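Local coordinates for protein formate-dependent phosphoribosylglycinamide formyltransferase (PDB 6KHR) that belongs to the ATP-grasp superfamily of enzymes and is modelled as an assembly of two protein chains, at residues Thr227-Cys232 against Arg287-Val292; Gly238-Phe243 against Gly335-Thr340; Gly133-Ala138 against Tyr302-Thr307; Val94-Ala99 against Val308-Ser313. All coordinates share one frame; numbering follows the deposited sequence.

Interaction 1 of 4, residues Thr227-Cys232 against Arg287-Val292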
# COMPACT_ATOMS: atom_id res chain seq x y z
N THR A 227 12.26 -10.17 -13.47
CA THR A 227 11.34 -9.14 -13.93
C THR A 227 12.00 -7.76 -13.77
O THR A 227 12.38 -7.37 -12.67
CB THR A 227 10.02 -9.20 -13.18
OG1 THR A 227 9.44 -10.50 -13.34
CG2 THR A 227 9.06 -8.14 -13.72
N MET A 228 12.14 -7.05 -14.90
CA MET A 228 12.58 -5.66 -14.92
C MET A 228 11.35 -4.78 -15.01
O MET A 228 10.64 -4.80 -16.03
CB MET A 228 13.50 -5.38 -16.11
CG MET A 228 14.74 -6.23 -16.16
SD MET A 228 15.95 -5.65 -14.96
CE MET A 228 15.97 -3.91 -15.45
N ILE A 229 11.07 -4.04 -13.94
CA ILE A 229 9.96 -3.10 -13.93
C ILE A 229 10.49 -1.78 -14.43
O ILE A 229 11.39 -1.21 -13.81
CB ILE A 229 9.36 -2.92 -12.53
CG1 ILE A 229 8.79 -4.23 -11.99
CG2 ILE A 229 8.26 -1.85 -12.61
CD1 ILE A 229 7.56 -4.66 -12.68
N VAL A 230 9.91 -1.30 -15.54
CA VAL A 230 10.28 -0.03 -16.13
C VAL A 230 9.10 0.92 -15.99
O VAL A 230 7.95 0.55 -16.24
CB VAL A 230 10.69 -0.19 -17.61
CG1 VAL A 230 11.11 1.13 -18.14
CG2 VAL A 230 11.80 -1.20 -17.74
N VAL A 231 9.40 2.15 -15.57
CA VAL A 231 8.40 3.17 -15.29
C VAL A 231 8.67 4.33 -16.22
O VAL A 231 9.79 4.85 -16.25
CB VAL A 231 8.47 3.65 -13.83
CG1 VAL A 231 7.42 4.75 -13.58
CG2 VAL A 231 8.36 2.48 -12.85
N CYS A 232 7.64 4.75 -16.95
CA CYS A 232 7.72 5.91 -17.83
C CYS A 232 6.66 6.91 -17.37
O CYS A 232 5.46 6.62 -17.43
CB CYS A 232 7.50 5.50 -19.27
SG CYS A 232 8.67 4.25 -19.75
N ARG A 287 3.22 6.63 -21.68
CA ARG A 287 3.43 6.51 -20.25
C ARG A 287 2.96 5.15 -19.75
O ARG A 287 2.08 4.52 -20.33
CB ARG A 287 2.70 7.64 -19.53
CG ARG A 287 3.62 8.70 -18.96
CD ARG A 287 2.91 10.00 -18.72
NE ARG A 287 1.51 9.81 -18.37
CZ ARG A 287 0.54 10.64 -18.72
NH1 ARG A 287 0.81 11.71 -19.45
NH2 ARG A 287 -0.71 10.40 -18.35
N GLY A 288 3.56 4.68 -18.67
CA GLY A 288 3.09 3.45 -18.07
C GLY A 288 4.14 2.78 -17.23
O GLY A 288 5.26 3.27 -17.05
N VAL A 289 3.75 1.63 -16.69
CA VAL A 289 4.64 0.76 -15.94
C VAL A 289 4.71 -0.55 -16.70
O VAL A 289 3.68 -1.18 -16.96
CB VAL A 289 4.15 0.53 -14.50
CG1 VAL A 289 5.02 -0.46 -13.85
CG2 VAL A 289 4.23 1.80 -13.72
N PHE A 290 5.92 -0.93 -17.07
CA PHE A 290 6.10 -2.11 -17.91
C PHE A 290 6.90 -3.14 -17.13
O PHE A 290 7.86 -2.79 -16.44
CB PHE A 290 6.81 -1.74 -19.22
CG PHE A 290 6.05 -0.76 -20.08
CD1 PHE A 290 5.99 0.59 -19.74
CD2 PHE A 290 5.41 -1.19 -21.24
CE1 PHE A 290 5.29 1.48 -20.52
CE2 PHE A 290 4.71 -0.29 -22.03
CZ PHE A 290 4.66 1.05 -21.67
N GLY A 291 6.47 -4.40 -17.23
CA GLY A 291 7.23 -5.50 -16.70
C GLY A 291 7.91 -6.23 -17.84
O GLY A 291 7.24 -6.71 -18.77
N VAL A 292 9.22 -6.28 -17.80
CA VAL A 292 9.99 -6.87 -18.89
C VAL A 292 10.58 -8.16 -18.38
O VAL A 292 11.34 -8.16 -17.40
CB VAL A 292 11.08 -5.93 -19.41
CG1 VAL A 292 12.01 -6.68 -20.32
CG2 VAL A 292 10.47 -4.78 -20.13

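Interaction 2 of 4, residues Gly238-Phe243 against Gly335-Thr340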
# COMPACT_ATOMS: atom_id res chain seq x y z
N GLY A 238 9.64 17.06 -17.42
CA GLY A 238 9.34 16.29 -18.61
C GLY A 238 9.47 14.79 -18.43
O GLY A 238 9.25 14.24 -17.34
N PRO A 239 9.85 14.10 -19.50
CA PRO A 239 9.81 12.63 -19.49
C PRO A 239 10.82 12.04 -18.52
O PRO A 239 11.95 12.52 -18.38
CB PRO A 239 10.15 12.25 -20.94
CG PRO A 239 10.00 13.52 -21.72
CD PRO A 239 10.34 14.62 -20.78
N LEU A 240 10.38 10.99 -17.83
CA LEU A 240 11.21 10.19 -16.95
C LEU A 240 11.17 8.74 -17.41
O LEU A 240 10.11 8.25 -17.82
CB LEU A 240 10.72 10.26 -15.51
CG LEU A 240 10.67 11.61 -14.78
CD1 LEU A 240 10.13 11.41 -13.38
CD2 LEU A 240 12.05 12.23 -14.74
N ILE A 241 12.31 8.06 -17.36
CA ILE A 241 12.31 6.60 -17.51
C ILE A 241 13.17 5.99 -16.40
O ILE A 241 14.39 6.16 -16.40
CB ILE A 241 12.76 6.14 -18.90
CG1 ILE A 241 12.83 4.62 -18.93
CG2 ILE A 241 14.07 6.79 -19.29
CD1 ILE A 241 12.44 4.02 -20.28
N GLU A 242 12.53 5.28 -15.47
CA GLU A 242 13.16 4.71 -14.29
C GLU A 242 13.14 3.20 -14.37
O GLU A 242 12.22 2.60 -14.91
CB GLU A 242 12.43 5.13 -13.02
CG GLU A 242 12.17 6.60 -12.90
CD GLU A 242 13.23 7.29 -12.10
OE1 GLU A 242 14.40 7.25 -12.54
OE2 GLU A 242 12.91 7.85 -11.04
N PHE A 243 14.16 2.58 -13.76
CA PHE A 243 14.25 1.13 -13.68
C PHE A 243 14.16 0.69 -12.22
O PHE A 243 14.82 1.24 -11.34
CB PHE A 243 15.55 0.63 -14.30
CG PHE A 243 15.69 0.97 -15.75
CD1 PHE A 243 16.21 2.19 -16.14
CD2 PHE A 243 15.30 0.06 -16.72
CE1 PHE A 243 16.33 2.50 -17.48
CE2 PHE A 243 15.43 0.36 -18.05
CZ PHE A 243 15.94 1.59 -18.44
N GLY A 335 0.91 11.19 -14.75
CA GLY A 335 2.00 12.02 -15.25
C GLY A 335 2.77 12.74 -14.17
O GLY A 335 3.19 13.88 -14.36
N LEU A 336 2.97 12.09 -13.03
CA LEU A 336 3.69 12.67 -11.91
C LEU A 336 5.07 12.03 -11.77
O LEU A 336 5.34 10.95 -12.30
CB LEU A 336 2.87 12.51 -10.63
CG LEU A 336 1.43 13.04 -10.73
CD1 LEU A 336 0.57 12.56 -9.56
CD2 LEU A 336 1.43 14.57 -10.81
N ALA A 337 5.94 12.71 -11.02
CA ALA A 337 7.30 12.24 -10.79
C ALA A 337 7.32 10.94 -10.00
O ALA A 337 6.44 10.66 -9.18
CB ALA A 337 8.10 13.30 -10.05
N VAL A 338 8.35 10.13 -10.26
CA VAL A 338 8.55 8.87 -9.56
C VAL A 338 10.02 8.69 -9.24
O VAL A 338 10.90 9.35 -9.80
CB VAL A 338 8.04 7.65 -10.36
CG1 VAL A 338 6.53 7.67 -10.50
CG2 VAL A 338 8.71 7.59 -11.72
N ASP A 339 10.29 7.79 -8.30
CA ASP A 339 11.61 7.26 -8.04
C ASP A 339 11.45 5.76 -7.85
O ASP A 339 10.33 5.26 -7.73
CB ASP A 339 12.29 7.91 -6.82
CG ASP A 339 11.57 7.61 -5.49
OD1 ASP A 339 11.47 6.42 -5.10
OD2 ASP A 339 11.12 8.56 -4.81
N THR A 340 12.57 5.05 -7.80
CA THR A 340 12.57 3.60 -7.66
C THR A 340 13.40 3.16 -6.45
O THR A 340 13.90 2.04 -6.42
CB THR A 340 13.06 2.92 -8.94
OG1 THR A 340 14.35 3.42 -9.32
CG2 THR A 340 12.06 3.15 -10.07

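Interaction 3 of 4, residues Gly133-Ala138 against Tyr302-Thr307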
# COMPACT_ATOMS: atom_id res chain seq x y z
N GLY A 133 3.61 -11.30 -32.87
CA GLY A 133 4.08 -10.00 -33.31
C GLY A 133 5.02 -9.33 -32.33
O GLY A 133 5.86 -8.52 -32.73
N LEU A 134 4.90 -9.67 -31.05
CA LEU A 134 5.79 -9.09 -30.06
C LEU A 134 7.17 -9.74 -30.14
O LEU A 134 8.20 -9.05 -30.04
CB LEU A 134 5.19 -9.23 -28.66
CG LEU A 134 6.09 -8.59 -27.59
CD1 LEU A 134 5.97 -7.10 -27.68
CD2 LEU A 134 5.76 -9.09 -26.19
N ARG A 135 7.22 -11.06 -30.32
CA ARG A 135 8.50 -11.73 -30.54
C ARG A 135 9.19 -11.15 -31.77
O ARG A 135 10.36 -10.75 -31.70
CB ARG A 135 8.30 -13.24 -30.70
CG ARG A 135 8.63 -14.03 -29.46
CD ARG A 135 10.11 -13.95 -29.11
NE ARG A 135 10.33 -14.28 -27.70
CZ ARG A 135 10.70 -15.47 -27.26
NH1 ARG A 135 10.89 -16.46 -28.12
NH2 ARG A 135 10.89 -15.68 -25.96
N ARG A 136 8.47 -11.06 -32.89
CA ARG A 136 9.05 -10.54 -34.12
C ARG A 136 9.45 -9.07 -33.97
O ARG A 136 10.43 -8.64 -34.57
CB ARG A 136 8.08 -10.72 -35.28
N LEU A 137 8.71 -8.31 -33.16
CA LEU A 137 9.14 -6.95 -32.86
C LEU A 137 10.43 -6.95 -32.05
O LEU A 137 11.35 -6.15 -32.30
CB LEU A 137 8.03 -6.21 -32.09
CG LEU A 137 8.49 -4.88 -31.50
CD1 LEU A 137 8.80 -3.90 -32.63
CD2 LEU A 137 7.49 -4.28 -30.52
N ALA A 138 10.54 -7.85 -31.08
CA ALA A 138 11.71 -7.83 -30.20
C ALA A 138 12.95 -8.30 -30.94
O ALA A 138 14.00 -7.64 -30.91
CB ALA A 138 11.44 -8.70 -28.97
N TYR A 302 18.38 -12.85 -21.99
CA TYR A 302 17.44 -13.11 -23.06
C TYR A 302 16.13 -12.39 -22.77
O TYR A 302 15.63 -12.39 -21.65
CB TYR A 302 17.17 -14.59 -23.23
CG TYR A 302 18.39 -15.42 -23.51
CD1 TYR A 302 19.16 -15.93 -22.47
CD2 TYR A 302 18.78 -15.70 -24.80
CE1 TYR A 302 20.28 -16.71 -22.72
CE2 TYR A 302 19.89 -16.47 -25.07
CZ TYR A 302 20.64 -16.98 -24.03
OH TYR A 302 21.75 -17.75 -24.30
N PHE A 303 15.59 -11.78 -23.81
CA PHE A 303 14.23 -11.28 -23.75
C PHE A 303 13.25 -12.44 -23.79
O PHE A 303 13.35 -13.31 -24.67
CB PHE A 303 13.98 -10.33 -24.92
CG PHE A 303 12.58 -9.86 -25.00
CD1 PHE A 303 12.13 -8.87 -24.12
CD2 PHE A 303 11.70 -10.43 -25.90
CE1 PHE A 303 10.83 -8.42 -24.17
CE2 PHE A 303 10.39 -10.00 -25.96
CZ PHE A 303 9.95 -8.98 -25.10
N ALA A 304 12.30 -12.47 -22.87
CA ALA A 304 11.23 -13.45 -22.98
C ALA A 304 9.86 -12.84 -23.23
O ALA A 304 9.08 -13.41 -23.99
CB ALA A 304 11.16 -14.32 -21.72
N ASP A 305 9.54 -11.71 -22.60
CA ASP A 305 8.21 -11.13 -22.72
C ASP A 305 8.18 -9.73 -22.09
O ASP A 305 9.10 -9.32 -21.39
CB ASP A 305 7.16 -12.02 -22.06
CG ASP A 305 5.78 -11.74 -22.56
OD1 ASP A 305 5.66 -10.98 -23.55
OD2 ASP A 305 4.82 -12.25 -21.96
N VAL A 306 7.08 -9.03 -22.35
CA VAL A 306 6.76 -7.78 -21.68
C VAL A 306 5.25 -7.69 -21.49
O VAL A 306 4.48 -8.02 -22.40
CB VAL A 306 7.30 -6.54 -22.45
CG1 VAL A 306 6.81 -6.53 -23.88
CG2 VAL A 306 6.91 -5.24 -21.72
N THR A 307 4.82 -7.23 -20.31
CA THR A 307 3.41 -6.96 -20.06
C THR A 307 3.18 -5.51 -19.63
O THR A 307 3.96 -4.94 -18.85
CB THR A 307 2.86 -7.87 -18.99
OG1 THR A 307 1.53 -7.44 -18.68
CG2 THR A 307 3.71 -7.81 -17.75

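Interaction 4 of 4, residues Val94-Ala99 against Val308-Ser313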
# COMPACT_ATOMS: atom_id res chain seq x y z
N VAL A 94 -7.20 3.33 -18.51
CA VAL A 94 -6.16 2.37 -18.11
C VAL A 94 -6.64 0.94 -18.33
O VAL A 94 -7.67 0.52 -17.78
CB VAL A 94 -5.75 2.57 -16.64
CG1 VAL A 94 -4.43 1.89 -16.39
CG2 VAL A 94 -5.65 4.02 -16.31
N THR A 95 -5.86 0.18 -19.09
CA THR A 95 -6.18 -1.19 -19.45
C THR A 95 -5.41 -2.10 -18.51
O THR A 95 -4.19 -2.24 -18.62
CB THR A 95 -5.81 -1.47 -20.91
OG1 THR A 95 -6.09 -0.32 -21.71
CG2 THR A 95 -6.61 -2.64 -21.44
N VAL A 96 -6.12 -2.73 -17.60
CA VAL A 96 -5.43 -3.55 -16.58
C VAL A 96 -5.69 -5.02 -16.86
O VAL A 96 -5.18 -5.82 -16.14
CB VAL A 96 -5.89 -3.15 -15.17
CG1 VAL A 96 -4.83 -3.50 -14.15
CG2 VAL A 96 -6.19 -1.68 -15.09
N THR A 97 -6.47 -5.36 -17.88
CA THR A 97 -6.67 -6.80 -18.15
C THR A 97 -6.28 -7.12 -19.59
O THR A 97 -5.96 -6.19 -20.33
CB THR A 97 -8.10 -7.25 -17.91
OG1 THR A 97 -8.12 -8.64 -18.19
CG2 THR A 97 -9.09 -6.61 -18.84
N ALA A 98 -6.28 -8.40 -19.95
CA ALA A 98 -5.95 -8.81 -21.33
C ALA A 98 -7.25 -9.02 -22.11
O ALA A 98 -7.24 -8.86 -23.32
CB ALA A 98 -5.11 -10.05 -21.33
N ALA A 99 -8.34 -9.30 -21.41
CA ALA A 99 -9.64 -9.52 -22.06
C ALA A 99 -10.25 -8.18 -22.46
O ALA A 99 -11.22 -7.79 -21.83
CB ALA A 99 -10.54 -10.22 -21.09
N VAL A 308 2.08 -4.94 -20.11
CA VAL A 308 1.66 -3.59 -19.75
C VAL A 308 0.84 -3.59 -18.46
O VAL A 308 0.29 -2.56 -18.07
CB VAL A 308 0.86 -2.93 -20.89
CG1 VAL A 308 1.63 -2.99 -22.21
CG2 VAL A 308 -0.52 -3.59 -21.02
N CYS A 309 0.77 -4.74 -17.78
CA CYS A 309 -0.00 -4.90 -16.55
C CYS A 309 0.89 -5.36 -15.40
O CYS A 309 1.84 -6.11 -15.61
CB CYS A 309 -1.14 -5.91 -16.74
SG CYS A 309 -2.10 -5.73 -18.27
N PRO A 310 0.59 -4.94 -14.15
CA PRO A 310 1.49 -5.28 -13.03
C PRO A 310 1.59 -6.77 -12.78
O PRO A 310 0.63 -7.41 -12.35
CB PRO A 310 0.85 -4.56 -11.83
CG PRO A 310 -0.60 -4.45 -12.20
CD PRO A 310 -0.62 -4.23 -13.69
N ALA A 311 2.77 -7.33 -13.04
CA ALA A 311 2.96 -8.78 -12.95
C ALA A 311 2.79 -9.27 -11.52
O ALA A 311 3.00 -8.54 -10.54
CB ALA A 311 4.34 -9.16 -13.48
N GLY A 312 2.40 -10.54 -11.40
CA GLY A 312 2.37 -11.19 -10.11
C GLY A 312 3.68 -11.08 -9.35
O GLY A 312 3.68 -10.94 -8.13
N SER A 313 4.82 -11.11 -10.06
CA SER A 313 6.09 -11.00 -9.35
C SER A 313 6.29 -9.62 -8.73
O SER A 313 7.06 -9.50 -7.77
CB SER A 313 7.27 -11.31 -10.26
OG SER A 313 7.40 -10.33 -11.26

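Interaction 1 of 4, residues Thr227-Cys232 against Arg287-Val292
M228 and V292 form one end of an antiparallel strand pair in the large antiparallel sheet that carries the ATP-grasp domain. Strands 227-232 and 288-292 run at 160° to each other. Three hydrogen-bonded pairs, M228 with V292, V230 with F290 and C232 with G288, alternate with the non-hydrogen-bonded pairs I229-G291 and V231-V289. Each hydrogen-bonded pair uses both of its N-H groups and both of its carbonyls, so six bonds join the backbones. V230 N reaches F290 O at 2.7 Å, and C232 N reaches G288 O at 2.8 Å. I229 and V231 turn their polar backbone atoms the other way, to C244 and E242 on strand 238-252. G291 likewise bonds T307 on its outer side. T227 OG1 bonds E293 and S313. The guanidinium of R287 leads away from the pair. Its NE and NH2 bond the carbonyls of A332 and I333, at the end of helix 325-334.

The side chains divide between two faces. On one, I229 CG2 meets V289 CG1 at 3.7 Å, and helix 325-334 covers V231 and V289. The chi1 of I229 sets CG1 beside the backbone N, which leaves CG2 as the branch facing V289. On the other face, helix 267-284 packs on V230, C232 and F290. There C232 SG approaches the F290 ring obliquely, 4.4 Å from CE1.

Interaction 2 of 4, residues Gly238-Phe243 against Gly335-Thr340
L240 and E242 reach from strand 238-243 to the loop 335-340, which follows helix 325-334. The touching parts run nearly parallel, 12° apart, but are too widely spaced to pair as sheet strands.

One hydrogen bond crosses. T340 OG1 donates to F243 O at 3.0 Å. The hydroxyl stands above the carbonyl plane, 44° out of it, and so misses the lone pairs. It gets there because chi1 of 55° sets OG1 between the backbone N and the carbonyl carbon. T340 CG2 is then turned to E242 CB.

The other touches are apolar. L240 CD1 lies 3.9 Å from A337 CA and also faces V338 CG2. The CG of E242 meets V338 CG2 at 3.8 Å, the two side chains lying alongside and pointing opposite ways. V338 also packs on V231 of strand 224-235 and L328 of helix 325-334.

The remaining polar approach is not a bond. E242 OE2 is close to V338 O, and both are acceptors; at this resolution the closeness means little. D339 turns away, and its carboxylate forms a salt bridge with R322. Earlier in the loop, L336 and A337 pack on L375 of the second subunit, and D339 packs on its E379.

The contact therefore rests on one side-chain to backbone bond and aliphatic packing; the carboxylates of E242 and D339 form no salt bridge across it.

Interaction 3 of 4, residues Gly133-Ala138 against Tyr302-Thr307
Helix 133-138 crosses strand 302-307 at 126°, with the two axes 9.4 Å apart at closest approach; L134 and A138 point at the strand, and the end of R135 bends to it. No hydrogen bond joins the segments, and packing does the work.

A138 CB sits obliquely against the ring of F303, 3.4 Å from CE2. L134 CD2 comes to the edge of the same ring, near its plane. F303 meets both because its CG is anti to the backbone N (chi1 175°), which sends the ring out toward the helix. Over one face of the ring stands D305 N, 3.7 Å above the plane and over its centre. L134 also crosses V306 at about a right angle. Its CD2 lies 3.6 Å from V306 CG1, and its CD1 is also near that branch.

The strand is an outermost one within the chain, in the large antiparallel sheet of the ATP-grasp domain, and it contains a classic beta bulge. A304 and D305 both face E293 of strand 288-297. The bulge comes just where the helix packs. Within the strand, V306 N makes a weak bond to D305 OD1.

R135 reaches the bulge with its guanidinium. Its chain bends at chi2, which brings NH2 to 3.5 Å from A304 O, at the edge of the guanidinium, without a hydrogen bond. R131 NH2 lies close by, a like charge, while E217 gives R135 NH1 a long, weak ion pair. I280 of helix 267-284 touches both elements, at L137 and V306.

Interaction 4 of 4, residues Val94-Ala99 against Val308-Ser313
C309 points its side chain at V96, and this meeting is the close part of the contact. SG lies 3.7 Å from V96 O. It also faces the carbonyl oxygen of T95, at 4.1 Å. Neither approach is a hydrogen bond. SG is anti to the carbonyl carbon of C309 (chi1 -45°), and this torsion carries it to the backbone of T95, V96 and T97, where strand 92-95 ends. Beside it, V96 CG1 meets P310 CD at 4.3 Å. That is the apolar touch between side chains here. The CA atoms of V96 and C309 stand 5.6 Å apart, and no backbone bond joins the two segments. C309 N is held within its own loop by T307 OG1.

Strand 92-95 belongs to the parallel five-stranded sheet in the N-terminal part of the chain, with strand order 3-2-1-4-5. This order is consistent with the Rossmann-like pre-ATP-grasp domain found in relatives. The loop 308-313 leaves strand 300-307 of the ATP-grasp domain, so the contact joins the loops that follow a strand of each of two separate sheets. On the strand side, V94 and V96 share backbone bonds with strand 28-32, and V94 packs on I333. On the loop side, P310 rests on F326 and Q329.

The other side is loose. Here A98 and A99 are exposed; T97 touches M75 and A99 touches T76. T97 OG1 accepts a bond from A99 N at 3.3 Å, which makes an ST turn. At the far end of the loop, S313 O bonds S259 OG.

Interactions 1 and 3 are buried. Interactions 2 and 4 are partly exposed, though 4 lies near the middle of the chain. Interactions 1, 2 and 3 all reach the same large antiparallel sheet. In interaction 1 two of its strands bond directly; interaction 2 lays a loop on the next strand, 238-252; interaction 3 sets a helix against the end strand, 300-307. Interaction 1 is thus joined to 2 and to 3 through neighbouring strands of one sheet. Interaction 4 instead joins this part to the parallel sheet. Backbone bonding dominates interaction 1, one hydroxyl bond serves interaction 2, and interactions 3 and 4 have no hydrogen bond across them.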